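Local coordinates for dihydrolipoyl dehydrogenase (Elizabethkingia anophelis NUHP1, PDB 6UZI), which probably catalyses the NAD(+)-dependent reoxidation of protein-bound dihydrolipoyl groups to lipoyl groups, using one FAD per subunit, at residues A[166-171]-A[272-277]; A[159-164]-A[247-252]. All coordinates share one frame; numbering follows the deposited sequence.

Interaction 1 (A[166-171]-A[272-277])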
ATOM      1  N   LYS A 166      28.755  -3.678 -22.798  1.00 43.18           N
ATOM      2  CA  LYS A 166      28.125  -2.427 -22.370  1.00 47.33           C
ATOM      3  C   LYS A 166      27.335  -1.757 -23.491  1.00 49.69           C
ATOM      4  O   LYS A 166      27.061  -0.554 -23.427  1.00 54.32           O
ATOM      5  CB  LYS A 166      29.157  -1.447 -21.789  1.00 51.20           C
ATOM      6  CG  LYS A 166      30.076  -2.073 -20.739  1.00 61.38           C
ATOM      7  CD  LYS A 166      30.370  -1.140 -19.578  1.00 66.92           C
ATOM      8  CE  LYS A 166      31.106  -1.881 -18.469  1.00 78.75           C
ATOM      9  NZ  LYS A 166      31.119  -1.132 -17.174  1.00 86.63           N
ATOM     10  N   GLU A 167      26.961  -2.520 -24.521  1.00 45.62           N
ATOM     11  CA  GLU A 167      26.147  -2.004 -25.614  1.00 37.43           C
ATOM     12  C   GLU A 167      24.919  -2.879 -25.808  1.00 44.97           C
ATOM     13  O   GLU A 167      23.796  -2.464 -25.501  1.00 51.43           O
ATOM     14  CB  GLU A 167      26.948  -1.927 -26.910  1.00 44.73           C
ATOM     15  CG  GLU A 167      27.646  -0.604 -27.114  1.00 54.76           C
ATOM     16  CD  GLU A 167      28.785  -0.694 -28.106  1.00 60.53           C
ATOM     17  OE1 GLU A 167      29.677   0.176 -28.052  1.00 62.38           O
ATOM     18  OE2 GLU A 167      28.792  -1.634 -28.932  1.00 61.47           O
ATOM     19  N   ARG A 168      25.122  -4.102 -26.293  1.00 44.54           N
ATOM     20  CA  ARG A 168      24.019  -5.025 -26.504  1.00 33.07           C
ATOM     21  C   ARG A 168      24.088  -6.271 -25.634  1.00 38.77           C
ATOM     22  O   ARG A 168      23.042  -6.873 -25.368  1.00 36.89           O
ATOM     23  CB  ARG A 168      23.957  -5.441 -27.980  1.00 38.88           C
ATOM     24  CG  ARG A 168      23.919  -4.248 -28.927  1.00 39.23           C
ATOM     25  CD  ARG A 168      23.559  -4.634 -30.352  1.00 42.53           C
ATOM     26  NE  ARG A 168      22.222  -4.150 -30.685  1.00 57.39           N
ATOM     27  CZ  ARG A 168      21.968  -2.996 -31.295  1.00 55.37           C
ATOM     28  NH1 ARG A 168      20.710  -2.645 -31.538  1.00 42.19           N
ATOM     29  NH2 ARG A 168      22.964  -2.200 -31.668  1.00 61.51           N
ATOM     30  N   VAL A 169      25.273  -6.662 -25.170  1.00 44.00           N
ATOM     31  CA  VAL A 169      25.409  -7.735 -24.192  1.00 41.53           C
ATOM     32  C   VAL A 169      25.745  -7.095 -22.851  1.00 43.48           C
ATOM     33  O   VAL A 169      26.911  -6.806 -22.559  1.00 43.35           O
ATOM     34  CB  VAL A 169      26.468  -8.759 -24.629  1.00 33.35           C
ATOM     35  CG1 VAL A 169      26.632  -9.831 -23.570  1.00 33.19           C
ATOM     36  CG2 VAL A 169      26.051  -9.393 -25.943  1.00 33.92           C
ATOM     37  N   ILE A 170      24.717  -6.859 -22.034  1.00 38.03           N
ATOM     38  CA  ILE A 170      24.779  -5.894 -20.950  1.00 31.16           C
ATOM     39  C   ILE A 170      24.311  -6.523 -19.644  1.00 36.77           C
ATOM     40  O   ILE A 170      23.712  -7.600 -19.617  1.00 41.59           O
ATOM     41  CB  ILE A 170      23.922  -4.652 -21.252  1.00 33.18           C
ATOM     42  CG1 ILE A 170      22.467  -5.075 -21.460  1.00 30.75           C
ATOM     43  CG2 ILE A 170      24.439  -3.942 -22.478  1.00 31.50           C
ATOM     44  CD1 ILE A 170      21.550  -3.933 -21.793  1.00 37.92           C
ATOM     45  N   THR A 171      24.590  -5.810 -18.550  1.00 38.62           N
ATOM     46  CA  THR A 171      24.064  -6.084 -17.221  1.00 41.71           C
ATOM     47  C   THR A 171      23.004  -5.040 -16.886  1.00 38.33           C
ATOM     48  O   THR A 171      22.701  -4.144 -17.681  1.00 38.98           O
ATOM     49  CB  THR A 171      25.178  -6.069 -16.167  1.00 45.07           C
ATOM     50  OG1 THR A 171      25.675  -4.736 -16.018  1.00 53.89           O
ATOM     51  CG2 THR A 171      26.320  -6.962 -16.570  1.00 34.57           C
ATOM     52  N   GLY A 272      17.936 -11.760 -30.409  1.00 41.33           N
ATOM     53  CA  GLY A 272      17.378 -10.469 -30.072  1.00 33.26           C
ATOM     54  C   GLY A 272      18.373  -9.387 -30.431  1.00 38.89           C
ATOM     55  O   GLY A 272      19.478  -9.664 -30.905  1.00 42.76           O
ATOM     56  N   ASP A 273      17.955  -8.139 -30.240  1.00 32.63           N
ATOM     57  CA  ASP A 273      18.847  -7.010 -30.448  1.00 41.69           C
ATOM     58  C   ASP A 273      19.455  -6.495 -29.146  1.00 50.50           C
ATOM     59  O   ASP A 273      20.327  -5.616 -29.194  1.00 52.67           O
ATOM     60  CB  ASP A 273      18.115  -5.883 -31.182  1.00 37.39           C
ATOM     61  CG  ASP A 273      16.903  -5.391 -30.428  1.00 32.17           C
ATOM     62  OD1 ASP A 273      16.529  -4.213 -30.612  1.00 32.57           O
ATOM     63  OD2 ASP A 273      16.334  -6.181 -29.646  1.00 31.19           O
ATOM     64  N   TYR A 274      19.003  -7.003 -27.996  1.00 31.87           N
ATOM     65  CA  TYR A 274      19.600  -6.690 -26.704  1.00 32.32           C
ATOM     66  C   TYR A 274      19.525  -7.922 -25.815  1.00 38.97           C
ATOM     67  O   TYR A 274      18.508  -8.620 -25.800  1.00 43.65           O
ATOM     68  CB  TYR A 274      18.895  -5.514 -26.014  1.00 30.62           C
ATOM     69  CG  TYR A 274      19.245  -4.180 -26.600  1.00 31.30           C
ATOM     70  CD1 TYR A 274      20.381  -3.494 -26.183  1.00 33.91           C
ATOM     71  CD2 TYR A 274      18.455  -3.607 -27.583  1.00 30.37           C
ATOM     72  CE1 TYR A 274      20.723  -2.261 -26.735  1.00 32.34           C
ATOM     73  CE2 TYR A 274      18.787  -2.377 -28.138  1.00 36.30           C
ATOM     74  CZ  TYR A 274      19.921  -1.712 -27.711  1.00 31.67           C
ATOM     75  OH  TYR A 274      20.251  -0.496 -28.261  1.00 41.20           O
ATOM     76  N   CYS A 275      20.596  -8.179 -25.066  1.00 35.87           N
ATOM     77  CA  CYS A 275      20.651  -9.305 -24.139  1.00 34.23           C
ATOM     78  C   CYS A 275      21.109  -8.836 -22.765  1.00 38.84           C
ATOM     79  O   CYS A 275      22.220  -8.314 -22.621  1.00 50.69           O
ATOM     80  CB  CYS A 275      21.575 -10.406 -24.654  1.00 28.36           C
ATOM     81  SG  CYS A 275      21.694 -11.752 -23.463  1.00 39.49           S
ATOM     82  N   LEU A 276      20.261  -9.047 -21.758  1.00 39.84           N
ATOM     83  CA  LEU A 276      20.521  -8.667 -20.372  1.00 38.29           C
ATOM     84  C   LEU A 276      20.834  -9.913 -19.548  1.00 31.31           C
ATOM     85  O   LEU A 276      20.025 -10.847 -19.492  1.00 27.98           O
ATOM     86  CB  LEU A 276      19.323  -7.915 -19.789  1.00 25.32           C
ATOM     87  CG  LEU A 276      19.174  -7.738 -18.275  1.00 28.64           C
ATOM     88  CD1 LEU A 276      20.273  -6.882 -17.674  1.00 29.26           C
ATOM     89  CD2 LEU A 276      17.809  -7.130 -17.982  1.00 24.48           C
ATOM     90  N   VAL A 277      21.990  -9.911 -18.899  1.00 30.18           N
ATOM     91  CA  VAL A 277      22.453 -11.024 -18.075  1.00 33.38           C
ATOM     92  C   VAL A 277      22.114 -10.737 -16.613  1.00 34.15           C
ATOM     93  O   VAL A 277      22.693  -9.841 -15.987  1.00 39.01           O
ATOM     94  CB  VAL A 277      23.956 -11.257 -18.257  1.00 26.94           C
ATOM     95  CG1 VAL A 277      24.387 -12.467 -17.464  1.00 27.12           C
ATOM     96  CG2 VAL A 277      24.284 -11.400 -19.727  1.00 27.51           C
TER

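Interaction 2 (A[159-164]-A[247-252])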
ATOM      1  N   LEU A 159      28.316 -15.079 -16.433  1.00 42.01           N
ATOM      2  CA  LEU A 159      28.791 -16.387 -16.810  1.00 34.01           C
ATOM      3  C   LEU A 159      30.104 -16.243 -17.563  1.00 44.26           C
ATOM      4  O   LEU A 159      30.242 -15.344 -18.402  1.00 49.53           O
ATOM      5  CB  LEU A 159      27.762 -17.087 -17.703  1.00 39.94           C
ATOM      6  CG  LEU A 159      26.336 -17.187 -17.142  1.00 33.78           C
ATOM      7  CD1 LEU A 159      25.440 -17.902 -18.123  1.00 35.06           C
ATOM      8  CD2 LEU A 159      26.300 -17.877 -15.787  1.00 33.84           C
ATOM      9  N   PRO A 160      31.071 -17.120 -17.302  1.00 46.17           N
ATOM     10  CA  PRO A 160      32.417 -16.920 -17.869  1.00 35.83           C
ATOM     11  C   PRO A 160      32.458 -16.840 -19.382  1.00 43.04           C
ATOM     12  O   PRO A 160      33.358 -16.183 -19.918  1.00 50.84           O
ATOM     13  CB  PRO A 160      33.197 -18.130 -17.340  1.00 36.62           C
ATOM     14  CG  PRO A 160      32.476 -18.485 -16.048  1.00 41.93           C
ATOM     15  CD  PRO A 160      31.027 -18.230 -16.334  1.00 42.39           C
ATOM     16  N   PHE A 161      31.522 -17.473 -20.095  1.00 45.32           N
ATOM     17  CA  PHE A 161      31.591 -17.506 -21.554  1.00 41.30           C
ATOM     18  C   PHE A 161      30.913 -16.309 -22.205  1.00 49.28           C
ATOM     19  O   PHE A 161      30.906 -16.221 -23.441  1.00 36.73           O
ATOM     20  CB  PHE A 161      30.961 -18.789 -22.109  1.00 37.52           C
ATOM     21  CG  PHE A 161      29.532 -19.003 -21.692  1.00 48.24           C
ATOM     22  CD1 PHE A 161      28.499 -18.367 -22.370  1.00 45.67           C
ATOM     23  CD2 PHE A 161      29.215 -19.840 -20.640  1.00 46.18           C
ATOM     24  CE1 PHE A 161      27.187 -18.554 -22.002  1.00 36.14           C
ATOM     25  CE2 PHE A 161      27.907 -20.035 -20.270  1.00 36.62           C
ATOM     26  CZ  PHE A 161      26.891 -19.390 -20.954  1.00 41.61           C
ATOM     27  N   ILE A 162      30.299 -15.424 -21.412  1.00 37.59           N
ATOM     28  CA  ILE A 162      29.642 -14.229 -21.932  1.00 36.78           C
ATOM     29  C   ILE A 162      30.637 -13.073 -21.950  1.00 41.16           C
ATOM     30  O   ILE A 162      31.305 -12.795 -20.949  1.00 51.49           O
ATOM     31  CB  ILE A 162      28.400 -13.871 -21.103  1.00 34.04           C
ATOM     32  CG1 ILE A 162      27.376 -15.003 -21.164  1.00 34.98           C
ATOM     33  CG2 ILE A 162      27.782 -12.585 -21.617  1.00 33.58           C
ATOM     34  CD1 ILE A 162      26.102 -14.731 -20.381  1.00 34.38           C
ATOM     35  N   THR A 163      30.716 -12.382 -23.081  1.00 41.47           N
ATOM     36  CA  THR A 163      31.565 -11.204 -23.234  1.00 43.93           C
ATOM     37  C   THR A 163      30.661  -9.976 -23.179  1.00 44.20           C
ATOM     38  O   THR A 163      30.005  -9.626 -24.164  1.00 45.97           O
ATOM     39  CB  THR A 163      32.350 -11.248 -24.546  1.00 43.09           C
ATOM     40  OG1 THR A 163      33.238 -12.379 -24.566  1.00 36.73           O
ATOM     41  CG2 THR A 163      33.152  -9.972 -24.717  1.00 36.15           C
ATOM     42  N   LEU A 164      30.612  -9.333 -22.019  1.00 41.24           N
ATOM     43  CA  LEU A 164      29.803  -8.133 -21.869  1.00 39.93           C
ATOM     44  C   LEU A 164      30.472  -6.972 -22.593  1.00 44.96           C
ATOM     45  O   LEU A 164      31.684  -6.774 -22.475  1.00 51.28           O
ATOM     46  CB  LEU A 164      29.616  -7.798 -20.390  1.00 32.69           C
ATOM     47  CG  LEU A 164      28.874  -8.791 -19.503  1.00 39.19           C
ATOM     48  CD1 LEU A 164      29.212  -8.538 -18.045  1.00 42.25           C
ATOM     49  CD2 LEU A 164      27.376  -8.668 -19.732  1.00 31.87           C
ATOM     50  N   SER A 247      24.761 -22.065 -23.409  1.00 32.90           N
ATOM     51  CA  SER A 247      26.151 -22.379 -23.658  1.00 39.03           C
ATOM     52  C   SER A 247      26.876 -21.319 -24.473  1.00 44.07           C
ATOM     53  O   SER A 247      28.104 -21.405 -24.614  1.00 41.31           O
ATOM     54  CB  SER A 247      26.268 -23.728 -24.380  1.00 35.47           C
ATOM     55  OG  SER A 247      25.548 -23.709 -25.607  1.00 40.54           O
ATOM     56  N   GLY A 248      26.175 -20.317 -24.992  1.00 33.70           N
ATOM     57  CA  GLY A 248      26.827 -19.302 -25.794  1.00 34.15           C
ATOM     58  C   GLY A 248      25.961 -18.081 -25.976  1.00 33.19           C
ATOM     59  O   GLY A 248      24.732 -18.177 -26.049  1.00 37.30           O
ATOM     60  N   VAL A 249      26.614 -16.919 -26.035  1.00 33.20           N
ATOM     61  CA  VAL A 249      25.981 -15.634 -26.324  1.00 32.60           C
ATOM     62  C   VAL A 249      26.887 -14.871 -27.288  1.00 33.71           C
ATOM     63  O   VAL A 249      27.949 -14.387 -26.883  1.00 35.82           O
ATOM     64  CB  VAL A 249      25.737 -14.804 -25.061  1.00 31.36           C
ATOM     65  CG1 VAL A 249      25.191 -13.442 -25.441  1.00 31.00           C
ATOM     66  CG2 VAL A 249      24.802 -15.534 -24.093  1.00 30.39           C
ATOM     67  N   GLU A 250      26.477 -14.769 -28.555  1.00 39.38           N
ATOM     68  CA  GLU A 250      27.239 -14.116 -29.618  1.00 40.01           C
ATOM     69  C   GLU A 250      26.599 -12.793 -30.007  1.00 48.12           C
ATOM     70  O   GLU A 250      25.382 -12.717 -30.182  1.00 57.25           O
ATOM     71  CB  GLU A 250      27.285 -14.951 -30.900  1.00 45.66           C
ATOM     72  CG  GLU A 250      27.941 -16.307 -30.863  1.00 61.96           C
ATOM     73  CD  GLU A 250      27.881 -16.986 -32.235  1.00 75.22           C
ATOM     74  OE1 GLU A 250      27.212 -16.449 -33.149  1.00 74.60           O
ATOM     75  OE2 GLU A 250      28.504 -18.056 -32.404  1.00 81.95           O
ATOM     76  N   ARG A 251      27.418 -11.758 -30.162  1.00 50.88           N
ATOM     77  CA  ARG A 251      26.984 -10.494 -30.745  1.00 49.40           C
ATOM     78  C   ARG A 251      27.406 -10.451 -32.211  1.00 44.59           C
ATOM     79  O   ARG A 251      28.596 -10.562 -32.518  1.00 55.79           O
ATOM     80  CB  ARG A 251      27.558  -9.291 -29.997  1.00 51.48           C
ATOM     81  CG  ARG A 251      27.377  -8.000 -30.791  1.00 57.04           C
ATOM     82  CD  ARG A 251      27.203  -6.777 -29.923  1.00 57.46           C
ATOM     83  NE  ARG A 251      26.874  -5.601 -30.721  1.00 55.44           N
ATOM     84  CZ  ARG A 251      27.183  -4.356 -30.371  1.00 52.11           C
ATOM     85  NH1 ARG A 251      27.845  -4.132 -29.243  1.00 46.88           N
ATOM     86  NH2 ARG A 251      26.848  -3.338 -31.153  1.00 47.69           N
ATOM     87  N   ASN A 252      26.435 -10.309 -33.109  1.00 39.79           N
ATOM     88  CA  ASN A 252      26.674 -10.216 -34.548  1.00 53.63           C
ATOM     89  C   ASN A 252      26.113  -8.885 -35.027  1.00 48.17           C
ATOM     90  O   ASN A 252      25.010  -8.824 -35.572  1.00 56.28           O
ATOM     91  CB  ASN A 252      26.042 -11.399 -35.282  1.00 73.24           C
ATOM     92  CG  ASN A 252      26.494 -12.731 -34.727  1.00 76.97           C
ATOM     93  OD1 ASN A 252      27.672 -13.082 -34.819  1.00 80.01           O
ATOM     94  ND2 ASN A 252      25.559 -13.486 -34.148  1.00 69.12           N
TER
HETATM   95  O   HOH W   1      29.369 -17.175 -25.880  1.00 25.65           O

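Interaction 1 (A[166-171]-A[272-277])
R168 NE donates to the carbonyl oxygen of D273 at 2.8 Å, and this bond from a side chain continues a parallel ladder made otherwise by the backbones. The acceptor lies close to the guanidinium plane and the donor lies in the plane of the carbonyl group. A bend of the arginine chain at chi3 (110°) brings NE round to that oxygen and lays the guanidinium over the Y274 ring in an off-centre cation-pi contact. CZ of R168 stands 4.8 Å from the centroid of the Y274 ring, the two planes are 31° apart, and NH1 leans over the CE2 side. At the ring's edge lies the E167 carbonyl, while the phenol hydroxyl is hydrogen-bonded to E180. The D273 carboxylate instead takes the backbone amides of K183 and H184.

Beyond this end the strands pair in regular parallel fashion. C275 N reaches R168 O at 2.8 Å; I170 then straddles the next step, its N bonded to C275 O at 2.9 Å and its O accepting from V277 N at 3.0 Å.

V256 of strand 255-261 packs against V169 and C275 on one sheet face, whereas A175 of helix 172-175, the helix N-capped by T171, meets I170 and L276 on the other. Strand 169-170 lies at one edge of the five-stranded parallel sheet, and 274-277 lies between it and strand 184-188.

Interaction 2 (A[159-164]-A[247-252])
This is a surface contact, apolar and water-bridged, between the loop that leads from strand 154-156 to strand 169-170 and an edge strand, 245-252, of a three-stranded antiparallel sheet. No direct hydrogen bond joins the two segments. F161 supplies much of the contact by bringing one face of its ring against the S247 carbonyl group, with F161 CE1 3.6 Å from G248 N. S247 O sits above that face, offset toward the rim, and L159 CB lies over the opposite face, so the phenyl group is sandwiched between the strand and its own loop. The loop is shaped by a type I turn from L159 to I162, closed by I162 N on L159 O at 3.0 Å.

Deeper in, I162 and V249 meet aliphatic to aliphatic: I162 CG1 is 3.9 Å from V249 CG2, and CD1 of the same isoleucine touches the same methyl. One water spans the backbones, donating to F161 O at 3.0 Å and accepting from V249 N at 2.8 Å.

S247 and G248, the residues the F161 ring packs on, together pair with T259 in a classic beta bulge. The strand belongs to the antiparallel meander inserted in sequence between strands 239-241 and 274-277 of the Rossmann-type domain that probably binds NAD, as in other members of this reductase family.

How the interactions relate
The two contacts, within one domain, differ in chemistry as they differ in burial. Interaction 1 is largely buried and depends on direct backbone pairing inside a sheet, with one charged side chain closing its end; interaction 2 lies at the surface and replaces such pairing with an aromatic ring lying against the strand backbone, aliphatic packing and a bridging water. Both hold the chain that runs through 159-171, the first against the parallel sheet and the second against the antiparallel one. They also touch directly: E167 of interaction 1 forms a salt bridge with R251 of interaction 2, and I162 packs on V169 and V277, so the loop's inner side chain extends the hydrophobic layer beside the parallel strands.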